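Local coordinates for protein prolyl-tRNA synthetase (Naegleria fowleri, PDB 6UYH) that probably attaches proline to its cognate tRNA in an ATP-dependent reaction, as a class II aminoacyl-tRNA synthetase, and binds halofuginone together with an ATP analogue, at residues W345-W350 with R358-P363; E321-L326 with I331-D336; A429-N434 with E457-Q462; A228-A233 with Q462-T467. All coordinates share one frame; numbering follows the deposited sequence. Where two conformers were deposited one is given.

Interaction 1: residues W345-W350 with R358-P363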
loop_
_atom_site.group_PDB
_atom_site.type_symbol
_atom_site.label_atom_id
_atom_site.label_comp_id
_atom_site.label_asym_id
_atom_site.label_seq_id
_atom_site.Cartn_x
_atom_site.Cartn_y
_atom_site.Cartn_z
ATOM N N TRP A 345 -10.528 1.519 -35.406
ATOM C CA TRP A 345 -9.623 2.262 -34.535
ATOM C C TRP A 345 -9.894 1.946 -33.070
ATOM O O TRP A 345 -8.960 1.770 -32.275
ATOM C CB TRP A 345 -9.769 3.762 -34.806
ATOM C CG TRP A 345 -8.779 4.614 -34.081
ATOM C CD1 TRP A 345 -7.592 5.083 -34.564
ATOM C CD2 TRP A 345 -8.889 5.106 -32.739
ATOM N NE1 TRP A 345 -6.956 5.836 -33.607
ATOM C CE2 TRP A 345 -7.732 5.865 -32.478
ATOM C CE3 TRP A 345 -9.852 4.978 -31.735
ATOM C CZ2 TRP A 345 -7.511 6.492 -31.253
ATOM C CZ3 TRP A 345 -9.633 5.605 -30.519
ATOM C CH2 TRP A 345 -8.471 6.349 -30.289
ATOM N N LYS A 346 -11.171 1.861 -32.693
ATOM C CA LYS A 346 -11.514 1.492 -31.326
ATOM C C LYS A 346 -11.078 0.067 -31.019
ATOM O O LYS A 346 -10.588 -0.214 -29.920
ATOM C CB LYS A 346 -13.014 1.647 -31.092
ATOM C CG LYS A 346 -13.527 3.077 -31.206
ATOM C CD LYS A 346 -15.016 3.137 -30.903
ATOM C CE LYS A 346 -15.522 4.570 -30.882
ATOM N NZ LYS A 346 -16.998 4.639 -30.644
ATOM N N TYR A 347 -11.258 -0.851 -31.976
ATOM C CA TYR A 347 -10.833 -2.232 -31.756
ATOM C C TYR A 347 -9.356 -2.288 -31.397
ATOM O O TYR A 347 -8.969 -2.913 -30.400
ATOM C CB TYR A 347 -11.112 -3.085 -32.997
ATOM C CG TYR A 347 -12.568 -3.206 -33.387
ATOM C CD1 TYR A 347 -13.575 -2.793 -32.534
ATOM C CD2 TYR A 347 -12.931 -3.742 -34.616
ATOM C CE1 TYR A 347 -14.908 -2.902 -32.894
ATOM C CE2 TYR A 347 -14.255 -3.859 -34.983
ATOM C CZ TYR A 347 -15.241 -3.438 -34.119
ATOM O OH TYR A 347 -16.564 -3.548 -34.481
ATOM N N ASN A 348 -8.514 -1.632 -32.200
ATOM C CA ASN A 348 -7.080 -1.617 -31.931
ATOM C C ASN A 348 -6.780 -0.974 -30.585
ATOM O O ASN A 348 -5.933 -1.464 -29.833
ATOM C CB ASN A 348 -6.341 -0.868 -33.040
ATOM C CG ASN A 348 -6.368 -1.605 -34.361
ATOM O OD1 ASN A 348 -6.371 -2.837 -34.400
ATOM N ND2 ASN A 348 -6.386 -0.853 -35.460
ATOM N N TYR A 349 -7.460 0.131 -30.278
ATOM C CA TYR A 349 -7.213 0.866 -29.042
ATOM C C TYR A 349 -7.310 -0.042 -27.824
ATOM O O TYR A 349 -6.432 -0.037 -26.951
ATOM C CB TYR A 349 -8.214 2.017 -28.945
ATOM C CG TYR A 349 -8.063 2.903 -27.730
ATOM C CD1 TYR A 349 -7.372 4.107 -27.808
ATOM C CD2 TYR A 349 -8.643 2.555 -26.513
ATOM C CE1 TYR A 349 -7.243 4.927 -26.702
ATOM C CE2 TYR A 349 -8.511 3.368 -25.402
ATOM C CZ TYR A 349 -7.815 4.552 -25.509
ATOM O OH TYR A 349 -7.687 5.362 -24.408
ATOM N N TRP A 350 -8.370 -0.837 -27.749
ATOM C CA TRP A 350 -8.581 -1.673 -26.578
ATOM C C TRP A 350 -7.842 -3.000 -26.672
ATOM O O TRP A 350 -7.494 -3.573 -25.633
ATOM C CB TRP A 350 -10.081 -1.908 -26.370
ATOM C CG TRP A 350 -10.834 -0.636 -26.124
ATOM C CD1 TRP A 350 -11.677 -0.004 -26.988
ATOM C CD2 TRP A 350 -10.782 0.180 -24.945
ATOM N NE1 TRP A 350 -12.167 1.144 -26.419
ATOM C CE2 TRP A 350 -11.635 1.282 -25.165
ATOM C CE3 TRP A 350 -10.108 0.082 -23.724
ATOM C CZ2 TRP A 350 -11.831 2.280 -24.209
ATOM C CZ3 TRP A 350 -10.303 1.083 -22.771
ATOM C CH2 TRP A 350 -11.157 2.165 -23.024
ATOM N N ARG A 358 -14.544 -8.016 -26.111
ATOM C CA ARG A 358 -15.201 -6.898 -26.772
ATOM C C ARG A 358 -16.595 -7.318 -27.218
ATOM O O ARG A 358 -16.780 -8.412 -27.761
ATOM C CB ARG A 358 -14.382 -6.422 -27.976
ATOM C CG ARG A 358 -15.061 -5.386 -28.851
ATOM C CD ARG A 358 -14.114 -4.884 -29.935
ATOM N NE ARG A 358 -14.011 -5.780 -31.086
ATOM C CZ ARG A 358 -12.871 -6.266 -31.572
ATOM N NH1 ARG A 358 -11.711 -5.951 -31.013
ATOM N NH2 ARG A 358 -12.894 -7.069 -32.631
ATOM N N ILE A 359 -17.575 -6.454 -26.969
ATOM C CA ILE A 359 -18.937 -6.630 -27.465
ATOM C C ILE A 359 -19.167 -5.568 -28.528
ATOM O O ILE A 359 -19.017 -4.370 -28.258
ATOM C CB ILE A 359 -19.977 -6.532 -26.338
ATOM C CG1 ILE A 359 -19.785 -7.687 -25.351
ATOM C CG2 ILE A 359 -21.408 -6.514 -26.908
ATOM C CD1 ILE A 359 -20.755 -7.700 -24.196
ATOM N N GLU A 360 -19.496 -6.008 -29.745
ATOM C CA GLU A 360 -19.829 -5.120 -30.853
ATOM C C GLU A 360 -21.335 -5.179 -31.068
ATOM O O GLU A 360 -21.885 -6.261 -31.296
ATOM C CB GLU A 360 -19.094 -5.527 -32.132
ATOM C CG GLU A 360 -17.581 -5.654 -32.000
ATOM C CD GLU A 360 -16.952 -6.316 -33.217
ATOM O OE1 GLU A 360 -17.674 -6.547 -34.213
ATOM O OE2 GLU A 360 -15.738 -6.611 -33.180
ATOM N N VAL A 361 -21.996 -4.027 -30.989
ATOM C CA VAL A 361 -23.444 -3.932 -31.151
ATOM C C VAL A 361 -23.716 -3.200 -32.457
ATOM O O VAL A 361 -23.543 -1.977 -32.541
ATOM C CB VAL A 361 -24.108 -3.216 -29.970
ATOM C CG1 VAL A 361 -25.622 -3.303 -30.094
ATOM C CG2 VAL A 361 -23.634 -3.810 -28.653
ATOM N N GLY A 362 -24.148 -3.941 -33.475
ATOM C CA GLY A 362 -24.414 -3.370 -34.774
ATOM C C GLY A 362 -25.878 -3.447 -35.159
ATOM O O GLY A 362 -26.652 -4.236 -34.605
ATOM N N PRO A 363 -26.287 -2.618 -36.125
ATOM C CA PRO A 363 -27.700 -2.634 -36.546
ATOM C C PRO A 363 -28.130 -3.971 -37.115
ATOM O O PRO A 363 -29.195 -4.485 -36.751
ATOM C CB PRO A 363 -27.764 -1.518 -37.599
ATOM C CG PRO A 363 -26.536 -0.695 -37.387
ATOM C CD PRO A 363 -25.494 -1.640 -36.885
HETATM O O HOH W 1 -11.005 -4.465 -28.734
#

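Interaction 2: residues E321-L326 with I331-D336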
loop_
_atom_site.group_PDB
_atom_site.type_symbol
_atom_site.label_atom_id
_atom_site.label_comp_id
_atom_site.label_asym_id
_atom_site.label_seq_id
_atom_site.Cartn_x
_atom_site.Cartn_y
_atom_site.Cartn_z
ATOM N N GLU A 321 -28.184 -0.507 -22.137
ATOM C CA GLU A 321 -28.737 -1.591 -21.329
ATOM C C GLU A 321 -27.729 -2.720 -21.138
ATOM O O GLU A 321 -27.648 -3.310 -20.055
ATOM C CB GLU A 321 -30.022 -2.113 -21.968
ATOM C CG GLU A 321 -31.191 -1.147 -21.834
ATOM C CD GLU A 321 -32.376 -1.530 -22.696
ATOM O OE1 GLU A 321 -33.231 -0.653 -22.959
ATOM O OE2 GLU A 321 -32.450 -2.707 -23.108
ATOM N N ILE A 322 -26.958 -3.041 -22.179
ATOM C CA ILE A 322 -25.915 -4.053 -22.039
ATOM C C ILE A 322 -24.878 -3.597 -21.026
ATOM O O ILE A 322 -24.465 -4.360 -20.145
ATOM C CB ILE A 322 -25.270 -4.355 -23.404
ATOM C CG1 ILE A 322 -26.274 -5.062 -24.319
ATOM C CG2 ILE A 322 -23.982 -5.171 -23.214
ATOM C CD1 ILE A 322 -26.004 -4.868 -25.789
ATOM N N TYR A 323 -24.441 -2.343 -21.141
ATOM C CA TYR A 323 -23.478 -1.797 -20.190
ATOM C C TYR A 323 -23.996 -1.907 -18.761
ATOM O O TYR A 323 -23.280 -2.353 -17.858
ATOM C CB TYR A 323 -23.171 -0.339 -20.539
ATOM C CG TYR A 323 -22.324 0.367 -19.503
ATOM C CD1 TYR A 323 -20.940 0.362 -19.588
ATOM C CD2 TYR A 323 -22.914 1.045 -18.440
ATOM C CE1 TYR A 323 -20.163 1.009 -18.639
ATOM C CE2 TYR A 323 -22.151 1.685 -17.489
ATOM C CZ TYR A 323 -20.777 1.667 -17.590
ATOM O OH TYR A 323 -20.019 2.310 -16.642
ATOM N N ASN A 324 -25.248 -1.506 -18.539
ATOM C CA ASN A 324 -25.761 -1.433 -17.177
ATOM C C ASN A 324 -25.942 -2.819 -16.563
ATOM O O ASN A 324 -25.713 -3.003 -15.362
ATOM C CB ASN A 324 -27.070 -0.642 -17.166
ATOM C CG ASN A 324 -26.856 0.830 -17.472
ATOM O OD1 ASN A 324 -25.990 1.477 -16.879
ATOM N ND2 ASN A 324 -27.624 1.358 -18.413
ATOM N N GLU A 325 -26.345 -3.810 -17.363
ATOM C CA GLU A 325 -26.527 -5.143 -16.799
ATOM C C GLU A 325 -25.194 -5.749 -16.381
ATOM O O GLU A 325 -25.093 -6.369 -15.316
ATOM C CB GLU A 325 -27.245 -6.057 -17.787
ATOM C CG GLU A 325 -27.580 -7.402 -17.170
ATOM C CD GLU A 325 -28.409 -8.279 -18.072
ATOM O OE1 GLU A 325 -28.876 -7.782 -19.118
ATOM O OE2 GLU A 325 -28.593 -9.466 -17.732
ATOM N N LEU A 326 -24.154 -5.560 -17.196
ATOM C CA LEU A 326 -22.836 -6.063 -16.829
ATOM C C LEU A 326 -22.279 -5.323 -15.619
ATOM O O LEU A 326 -21.700 -5.942 -14.719
ATOM C CB LEU A 326 -21.882 -5.951 -18.019
ATOM C CG LEU A 326 -22.274 -6.683 -19.308
ATOM C CD1 LEU A 326 -21.135 -6.582 -20.304
ATOM C CD2 LEU A 326 -22.614 -8.135 -19.041
ATOM N N ILE A 331 -19.088 -6.711 -13.311
ATOM C CA ILE A 331 -18.090 -6.810 -14.369
ATOM C C ILE A 331 -17.535 -5.416 -14.639
ATOM O O ILE A 331 -18.290 -4.438 -14.718
ATOM C CB ILE A 331 -18.716 -7.427 -15.632
ATOM C CG1 ILE A 331 -19.219 -8.847 -15.330
ATOM C CG2 ILE A 331 -17.741 -7.398 -16.809
ATOM C CD1 ILE A 331 -20.119 -9.442 -16.407
ATOM N N ARG A 332 -16.210 -5.313 -14.762
ATOM C CA ARG A 332 -15.578 -4.032 -15.066
ATOM C C ARG A 332 -15.766 -3.763 -16.554
ATOM O O ARG A 332 -15.091 -4.351 -17.399
ATOM C CB ARG A 332 -14.114 -4.048 -14.651
ATOM C CG ARG A 332 -13.950 -4.208 -13.146
ATOM C CD ARG A 332 -12.485 -4.200 -12.694
ATOM N NE ARG A 332 -11.693 -5.304 -13.242
ATOM C CZ ARG A 332 -11.704 -6.552 -12.773
ATOM N NH1 ARG A 332 -12.484 -6.875 -11.750
ATOM N NH2 ARG A 332 -10.933 -7.482 -13.332
ATOM N N VAL A 333 -16.703 -2.880 -16.881
ATOM C CA VAL A 333 -17.172 -2.710 -18.249
ATOM C C VAL A 333 -16.993 -1.253 -18.644
ATOM O O VAL A 333 -17.145 -0.352 -17.811
ATOM C CB VAL A 333 -18.646 -3.158 -18.406
ATOM C CG1 VAL A 333 -19.552 -2.424 -17.419
ATOM C CG2 VAL A 333 -19.142 -2.955 -19.832
ATOM N N LYS A 334 -16.645 -1.030 -19.906
ATOM C CA LYS A 334 -16.576 0.305 -20.477
ATOM C C LYS A 334 -17.469 0.387 -21.705
ATOM O O LYS A 334 -17.658 -0.597 -22.422
ATOM C CB LYS A 334 -15.141 0.679 -20.848
ATOM C CG LYS A 334 -14.287 1.014 -19.641
ATOM C CD LYS A 334 -12.979 1.675 -20.031
ATOM C CE LYS A 334 -12.214 2.118 -18.794
ATOM N NZ LYS A 334 -13.071 2.935 -17.886
ATOM N N LEU A 335 -18.028 1.571 -21.930
ATOM C CA LEU A 335 -18.845 1.859 -23.101
ATOM C C LEU A 335 -18.100 2.889 -23.941
ATOM O O LEU A 335 -17.993 4.055 -23.551
ATOM C CB LEU A 335 -20.227 2.354 -22.673
ATOM C CG LEU A 335 -21.156 3.065 -23.658
ATOM C CD1 LEU A 335 -21.154 2.402 -25.017
ATOM C CD2 LEU A 335 -22.566 3.091 -23.092
ATOM N N ASP A 336 -17.577 2.461 -25.087
ATOM C CA ASP A 336 -16.800 3.346 -25.954
ATOM C C ASP A 336 -17.711 3.848 -27.071
ATOM O O ASP A 336 -17.762 3.282 -28.163
ATOM C CB ASP A 336 -15.565 2.643 -26.506
ATOM C CG ASP A 336 -14.653 3.589 -27.274
ATOM O OD1 ASP A 336 -15.018 4.777 -27.453
ATOM O OD2 ASP A 336 -13.567 3.150 -27.700
#

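Interaction 3: residues A429-N434 with E457-Q462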
loop_
_atom_site.group_PDB
_atom_site.type_symbol
_atom_site.label_atom_id
_atom_site.label_comp_id
_atom_site.label_asym_id
_atom_site.label_seq_id
_atom_site.Cartn_x
_atom_site.Cartn_y
_atom_site.Cartn_z
ATOM N N ALA A 429 19.277 -29.439 -25.813
ATOM C CA ALA A 429 17.969 -28.941 -25.392
ATOM C C ALA A 429 18.064 -27.520 -24.858
ATOM O O ALA A 429 17.181 -26.693 -25.112
ATOM C CB ALA A 429 17.374 -29.885 -24.346
ATOM N N LEU A 430 19.139 -27.209 -24.135
ATOM C CA LEU A 430 19.344 -25.851 -23.638
ATOM C C LEU A 430 19.438 -24.853 -24.787
ATOM O O LEU A 430 18.795 -23.794 -24.769
ATOM C CB LEU A 430 20.611 -25.817 -22.786
ATOM C CG LEU A 430 20.802 -24.658 -21.828
ATOM C CD1 LEU A 430 19.769 -24.756 -20.692
ATOM C CD2 LEU A 430 22.226 -24.676 -21.314
ATOM N N ASN A 431 20.239 -25.177 -25.804
ATOM C CA ASN A 431 20.419 -24.265 -26.928
ATOM C C ASN A 431 19.164 -24.119 -27.786
ATOM O O ASN A 431 19.059 -23.141 -28.533
ATOM C CB ASN A 431 21.600 -24.717 -27.786
ATOM C CG ASN A 431 22.932 -24.241 -27.234
ATOM O OD1 ASN A 431 22.992 -23.293 -26.448
ATOM N ND2 ASN A 431 24.010 -24.888 -27.655
ATOM N N SER A 432 18.220 -25.054 -27.711
ATOM C CA SER A 432 16.953 -24.906 -28.417
ATOM C C SER A 432 15.862 -24.303 -27.537
ATOM O O SER A 432 14.685 -24.343 -27.909
ATOM C CB SER A 432 16.496 -26.249 -28.990
ATOM O OG SER A 432 16.502 -27.267 -28.010
ATOM N N GLY A 433 16.229 -23.741 -26.389
ATOM C CA GLY A 433 15.279 -22.996 -25.580
ATOM C C GLY A 433 14.402 -23.822 -24.670
ATOM O O GLY A 433 13.268 -23.429 -24.390
ATOM N N ASN A 434 14.893 -24.955 -24.193
ATOM C CA ASN A 434 14.135 -25.822 -23.310
ATOM C C ASN A 434 14.670 -25.748 -21.891
ATOM O O ASN A 434 15.814 -25.350 -21.649
ATOM C CB ASN A 434 14.191 -27.276 -23.791
ATOM C CG ASN A 434 13.575 -27.461 -25.154
ATOM O OD1 ASN A 434 12.355 -27.469 -25.288
ATOM N ND2 ASN A 434 14.417 -27.624 -26.182
ATOM N N GLU A 457 29.546 -23.511 -23.875
ATOM C CA GLU A 457 28.983 -24.161 -25.049
ATOM C C GLU A 457 27.662 -23.541 -25.487
ATOM O O GLU A 457 27.019 -24.060 -26.404
ATOM C CB GLU A 457 28.804 -25.657 -24.775
ATOM C CG GLU A 457 30.085 -26.331 -24.287
ATOM C CD GLU A 457 29.933 -27.832 -24.043
ATOM O OE1 GLU A 457 28.834 -28.382 -24.281
ATOM O OE2 GLU A 457 30.923 -28.457 -23.607
ATOM N N SER A 458 27.263 -22.431 -24.876
ATOM C CA SER A 458 25.952 -21.837 -25.088
ATOM C C SER A 458 25.971 -20.812 -26.208
ATOM O O SER A 458 27.003 -20.232 -26.546
ATOM C CB SER A 458 25.451 -21.154 -23.813
ATOM O OG SER A 458 26.062 -19.876 -23.653
ATOM N N VAL A 459 24.787 -20.569 -26.756
ATOM C CA VAL A 459 24.540 -19.489 -27.695
ATOM C C VAL A 459 23.234 -18.817 -27.280
ATOM O O VAL A 459 22.329 -19.461 -26.744
ATOM C CB VAL A 459 24.484 -20.021 -29.146
ATOM C CG1 VAL A 459 23.291 -20.953 -29.323
ATOM C CG2 VAL A 459 24.441 -18.889 -30.131
ATOM N N GLN A 460 23.153 -17.504 -27.483
ATOM C CA GLN A 460 21.927 -16.793 -27.141
ATOM C C GLN A 460 21.716 -15.651 -28.124
ATOM O O GLN A 460 22.624 -15.261 -28.862
ATOM C CB GLN A 460 21.949 -16.272 -25.693
ATOM C CG GLN A 460 22.892 -15.095 -25.461
ATOM C CD GLN A 460 22.870 -14.574 -24.019
ATOM O OE1 GLN A 460 21.934 -14.824 -23.258
ATOM N NE2 GLN A 460 23.916 -13.848 -23.645
ATOM N N SER A 461 20.497 -15.118 -28.126
ATOM C CA SER A 461 20.134 -14.080 -29.079
ATOM C C SER A 461 20.812 -12.756 -28.731
ATOM O O SER A 461 21.179 -12.494 -27.582
ATOM C CB SER A 461 18.620 -13.879 -29.099
ATOM O OG SER A 461 18.182 -13.276 -27.889
ATOM N N GLN A 462 20.961 -11.909 -29.747
ATOM C CA GLN A 462 21.504 -10.577 -29.510
ATOM C C GLN A 462 20.632 -9.803 -28.531
ATOM O O GLN A 462 21.146 -9.064 -27.683
ATOM C CB GLN A 462 21.637 -9.823 -30.831
ATOM C CG GLN A 462 22.288 -8.459 -30.678
ATOM C CD GLN A 462 23.685 -8.554 -30.082
ATOM O OE1 GLN A 462 24.543 -9.287 -30.586
ATOM N NE2 GLN A 462 23.915 -7.824 -28.991
#

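Interaction 4: residues A228-A233 with Q462-T467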
loop_
_atom_site.group_PDB
_atom_site.type_symbol
_atom_site.label_atom_id
_atom_site.label_comp_id
_atom_site.label_asym_id
_atom_site.label_seq_id
_atom_site.Cartn_x
_atom_site.Cartn_y
_atom_site.Cartn_z
ATOM N N ALA A 228 8.419 -18.760 -22.833
ATOM C CA ALA A 228 8.634 -19.603 -24.010
ATOM C C ALA A 228 9.396 -18.887 -25.121
ATOM O O ALA A 228 10.131 -19.537 -25.875
ATOM C CB ALA A 228 7.292 -20.108 -24.546
ATOM N N THR A 229 9.220 -17.567 -25.268
ATOM C CA THR A 229 9.802 -16.879 -26.422
ATOM C C THR A 229 11.320 -17.028 -26.457
ATOM O O THR A 229 11.897 -17.354 -27.499
ATOM C CB THR A 229 9.408 -15.398 -26.427
ATOM O OG1 THR A 229 7.996 -15.289 -26.631
ATOM C CG2 THR A 229 10.116 -14.666 -27.585
ATOM N N ASN A 230 11.992 -16.812 -25.324
ATOM C CA ASN A 230 13.440 -16.980 -25.291
ATOM C C ASN A 230 13.881 -18.143 -24.411
ATOM O O ASN A 230 15.077 -18.275 -24.131
ATOM C CB ASN A 230 14.135 -15.681 -24.862
ATOM C CG ASN A 230 13.668 -15.165 -23.519
ATOM O OD1 ASN A 230 12.818 -15.764 -22.864
ATOM N ND2 ASN A 230 14.236 -14.034 -23.097
ATOM N N GLY A 231 12.954 -19.008 -24.005
ATOM C CA GLY A 231 13.321 -20.238 -23.304
ATOM C C GLY A 231 13.975 -20.025 -21.956
ATOM O O GLY A 231 14.950 -20.718 -21.624
ATOM N N ARG A 232 13.449 -19.095 -21.158
ATOM C CA ARG A 232 14.050 -18.713 -19.888
ATOM C C ARG A 232 13.057 -18.879 -18.755
ATOM O O ARG A 232 11.892 -18.496 -18.874
ATOM C CB ARG A 232 14.533 -17.268 -19.906
ATOM C CG ARG A 232 15.631 -17.064 -20.891
ATOM C CD ARG A 232 16.296 -15.716 -20.786
ATOM N NE ARG A 232 17.373 -15.716 -21.765
ATOM C CZ ARG A 232 18.653 -15.929 -21.480
ATOM N NH1 ARG A 232 19.035 -16.121 -20.218
ATOM N NH2 ARG A 232 19.542 -15.937 -22.465
ATOM N N ALA A 233 13.537 -19.433 -17.650
ATOM C CA ALA A 233 12.734 -19.522 -16.449
ATOM C C ALA A 233 12.790 -18.204 -15.686
ATOM O O ALA A 233 13.740 -17.423 -15.814
ATOM C CB ALA A 233 13.227 -20.670 -15.569
ATOM N N GLN A 462 20.961 -11.909 -29.747
ATOM C CA GLN A 462 21.504 -10.577 -29.510
ATOM C C GLN A 462 20.632 -9.803 -28.531
ATOM O O GLN A 462 21.146 -9.064 -27.683
ATOM C CB GLN A 462 21.637 -9.823 -30.831
ATOM C CG GLN A 462 22.288 -8.459 -30.678
ATOM C CD GLN A 462 23.685 -8.554 -30.082
ATOM O OE1 GLN A 462 24.543 -9.287 -30.586
ATOM N NE2 GLN A 462 23.915 -7.824 -28.991
ATOM N N SER A 463 19.308 -9.971 -28.626
ATOM C CA SER A 463 18.395 -9.306 -27.699
ATOM C C SER A 463 18.646 -9.739 -26.262
ATOM O O SER A 463 18.657 -8.907 -25.349
ATOM C CB SER A 463 16.944 -9.595 -28.088
ATOM O OG SER A 463 16.034 -9.083 -27.120
ATOM N N ASP A 464 18.831 -11.042 -26.035
ATOM C CA ASP A 464 19.121 -11.510 -24.685
ATOM C C ASP A 464 20.468 -10.988 -24.198
ATOM O O ASP A 464 20.599 -10.579 -23.040
ATOM C CB ASP A 464 19.096 -13.039 -24.633
ATOM C CG ASP A 464 17.681 -13.606 -24.617
ATOM O OD1 ASP A 464 16.699 -12.828 -24.756
ATOM O OD2 ASP A 464 17.566 -14.841 -24.465
ATOM N N ALA A 465 21.481 -11.006 -25.060
ATOM C CA ALA A 465 22.782 -10.477 -24.663
ATOM C C ALA A 465 22.684 -8.995 -24.304
ATOM O O ALA A 465 23.326 -8.540 -23.352
ATOM C CB ALA A 465 23.804 -10.703 -25.773
ATOM N N ASN A 466 21.865 -8.236 -25.043
ATOM C CA ASN A 466 21.659 -6.822 -24.738
ATOM C C ASN A 466 20.923 -6.618 -23.417
ATOM O O ASN A 466 21.148 -5.614 -22.731
ATOM C CB ASN A 466 20.874 -6.144 -25.861
ATOM C CG ASN A 466 21.658 -6.050 -27.152
ATOM O OD1 ASN A 466 22.840 -6.381 -27.202
ATOM N ND2 ASN A 466 20.997 -5.579 -28.210
ATOM N N THR A 467 20.023 -7.533 -23.060
ATOM C CA THR A 467 19.302 -7.498 -21.794
ATOM C C THR A 467 20.186 -7.933 -20.618
ATOM O O THR A 467 19.702 -8.046 -19.484
ATOM C CB THR A 467 18.035 -8.368 -21.911
ATOM O OG1 THR A 467 17.297 -7.960 -23.069
ATOM C CG2 THR A 467 17.105 -8.227 -20.707
#

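Interaction 1: residues W345-W350 with R358-P363
The ring of Y347 lies over the guanidinium of R358, the two planes only 14° apart, with CZ of R358 3.8 Å from the ring centroid. It is a cation-pi stack: the delocalised charge sits over the face of the aromatic ring, and NE of R358 comes closest, 3.3 Å from CD1 of Y347, displaced toward the rim. R358 reaches this place because its chain, otherwise extended, bends at chi3 (81°), which turns the guanidinium flat beneath the tyrosine. E360, two residues along the strand and on the same face of it, fixes the rotation of that group. Its OE2 accepts from NE (2.8 Å) and NH2 (2.9 Å) of R358, close to the guanidinium plane, a side-on salt bridge to one oxygen. The carboxylate therefore continues the flat layer under the tyrosine, its plane 11° from the ring's. CD of E360 lies 3.1 Å from OH of Y347, but the angles are too poor for a hydrogen bond. A water accepts from NH1 of R358 (2.8 Å) and donates to the backbone O of Y347, while E351 gives NH1 a salt bridge. Arginine suits the site by offering a flat face to the ring and N-H groups at its edge. In the anticodon-binding domain this packs helix 343-353 against strand 357-361, with Y347 and R358 also touching I303 of strand 300-304.

Interaction 2: residues E321-L326 with I331-D336
The backbone O of L326 accepts from N of I331 at 3.1 Å, with an N-H...O angle of 154°. This bond ties the last turns of helix 313-328 to the chain just after it has reversed, and brings the two backbones to their nearest approach. Beyond it the polypeptide runs back along the helix, its strand 333-335 nearly antiparallel at 162° and 8.5 Å from the helix axis. Apolar side chains meet in between. Y323 carries much of this: with CG anti to the backbone N (chi1 172°), its ring extends across the strand, and CE1 approaches CG1 of V333 at 3.7 Å. The same CE1 lies 3.4 Å from the backbone O of V333, which is placed obliquely to the ring. The neighbouring ring atom CD1 meets CB of L335, also at 3.7 Å. One turn further on, L326 splits its branches between two partners: CD2 rests 3.9 Å from CD1 of I331, whereas CD1 lies 4.2 Å from CG2 of V333. Strand alternation explains the choice of residues: branched aliphatic V333 and L335 point their beta carbons to the helix, and K334 points its own away. Strand 333-335 is an outermost strand of the five-stranded mixed sheet of the anticodon-binding domain, paired in parallel with strand 300-304; helix 391-415 also covers this end, through I394 against L326 and I331.

Interaction 3: residues A429-N434 with E457-Q462
A Schellman motif ends helix 423-431 in the C-terminal domain of the synthetase, and N431, in the last helical turn, reaches from there to the loop that follows helix 444-457. The motif itself is made by N of N434 bonding to O of A429 and N of G433 to O of L430; G433 is the C-prime residue, and its positive phi (83°) is a conformation that glycine adopts readily. A429 O is gripped again by ND2 of N434 at 3.1 Å, in the carbonyl plane and on a lone pair. Across the contact an asparagine is apt because its amide can give and take at once. CG of N431 lies beside the backbone N (chi1 -83°), which swings the amide to the loop. OD1 of N431 accepts from N of V459 at 3.3 Å, the donor standing above the carbonyl plane, while ND2 of N431 makes a weak but nearly straight bond (175°) to O of E457 at 3.4 Å. The amide thus spans the backbone on both sides of S458. OE1 of E457 bonds to NE1 of W423, at the start of helix 423-431. CG1 of V459 lies in van der Waals contact with the amide, 3.7 Å from OD1 of N431.

Interaction 4: residues A228-A233 with Q462-T467
OD2 of D464 takes two hydrogen bonds from R232, one from NE at 2.8 Å and one from NH2 at 3.0 Å. The chain of R232, extended from CG to NE, carries the NE/NH2 edge of its guanidinium to OD2, which lies near the guanidinium plane. The two donors nevertheless reach OD2 from above one face of the carboxylate, and the two flat groups stand 77° apart. The other oxygen, OD1, accepts from ND2 of N230 at 3.2 Å, in a nearly straight bond (170°) made on its syn side and tilted out of the carboxylate plane. Aspartate suits the place because its short side chain, projecting from helix 462-466, puts both oxygens within reach of separate donors. N230 and R232 flank G231 at the turn leading into strand 232-243, where G231 and R232 both face I227 in a G1 beta bulge; the positive phi of G231 (64°) favours glycine. The bulge lies in the class II core and the helix in the C-terminal domain, so this buried salt bridge joins the two. NH1 of R232 bonds to the carbonyls of T470 and S512, NH2 weakly to OE1 of Q460, and ND2 of N230 also to OH of Y513, the C-terminal residue. Just past the last helical residue, N and OG1 of T467 both bond to O of S463, from opposite faces of the carbonyl plane.

Overall arrangement
The four contacts form two pairs. Interactions 1 and 2 lie 13 Å apart between centres, in series within the anticodon-binding domain. They meet directly where D336 accepts from NE1 of W350 and from NZ of K346, probably as hydrogen bonds, and where V361 packs on I322. Interactions 3 and 4 are 9 Å apart between centres and share Q462; OE1 of Q460, in the loop of interaction 3, makes a weak hydrogen bond with NH2 of R232 in interaction 4. The pairs are well separated, with the nearest atoms of interactions 1 and 4 about 19 Å apart. The side chain of R232 lies about 12 Å from the bound nucleotide analogue and is not among its pocket residues.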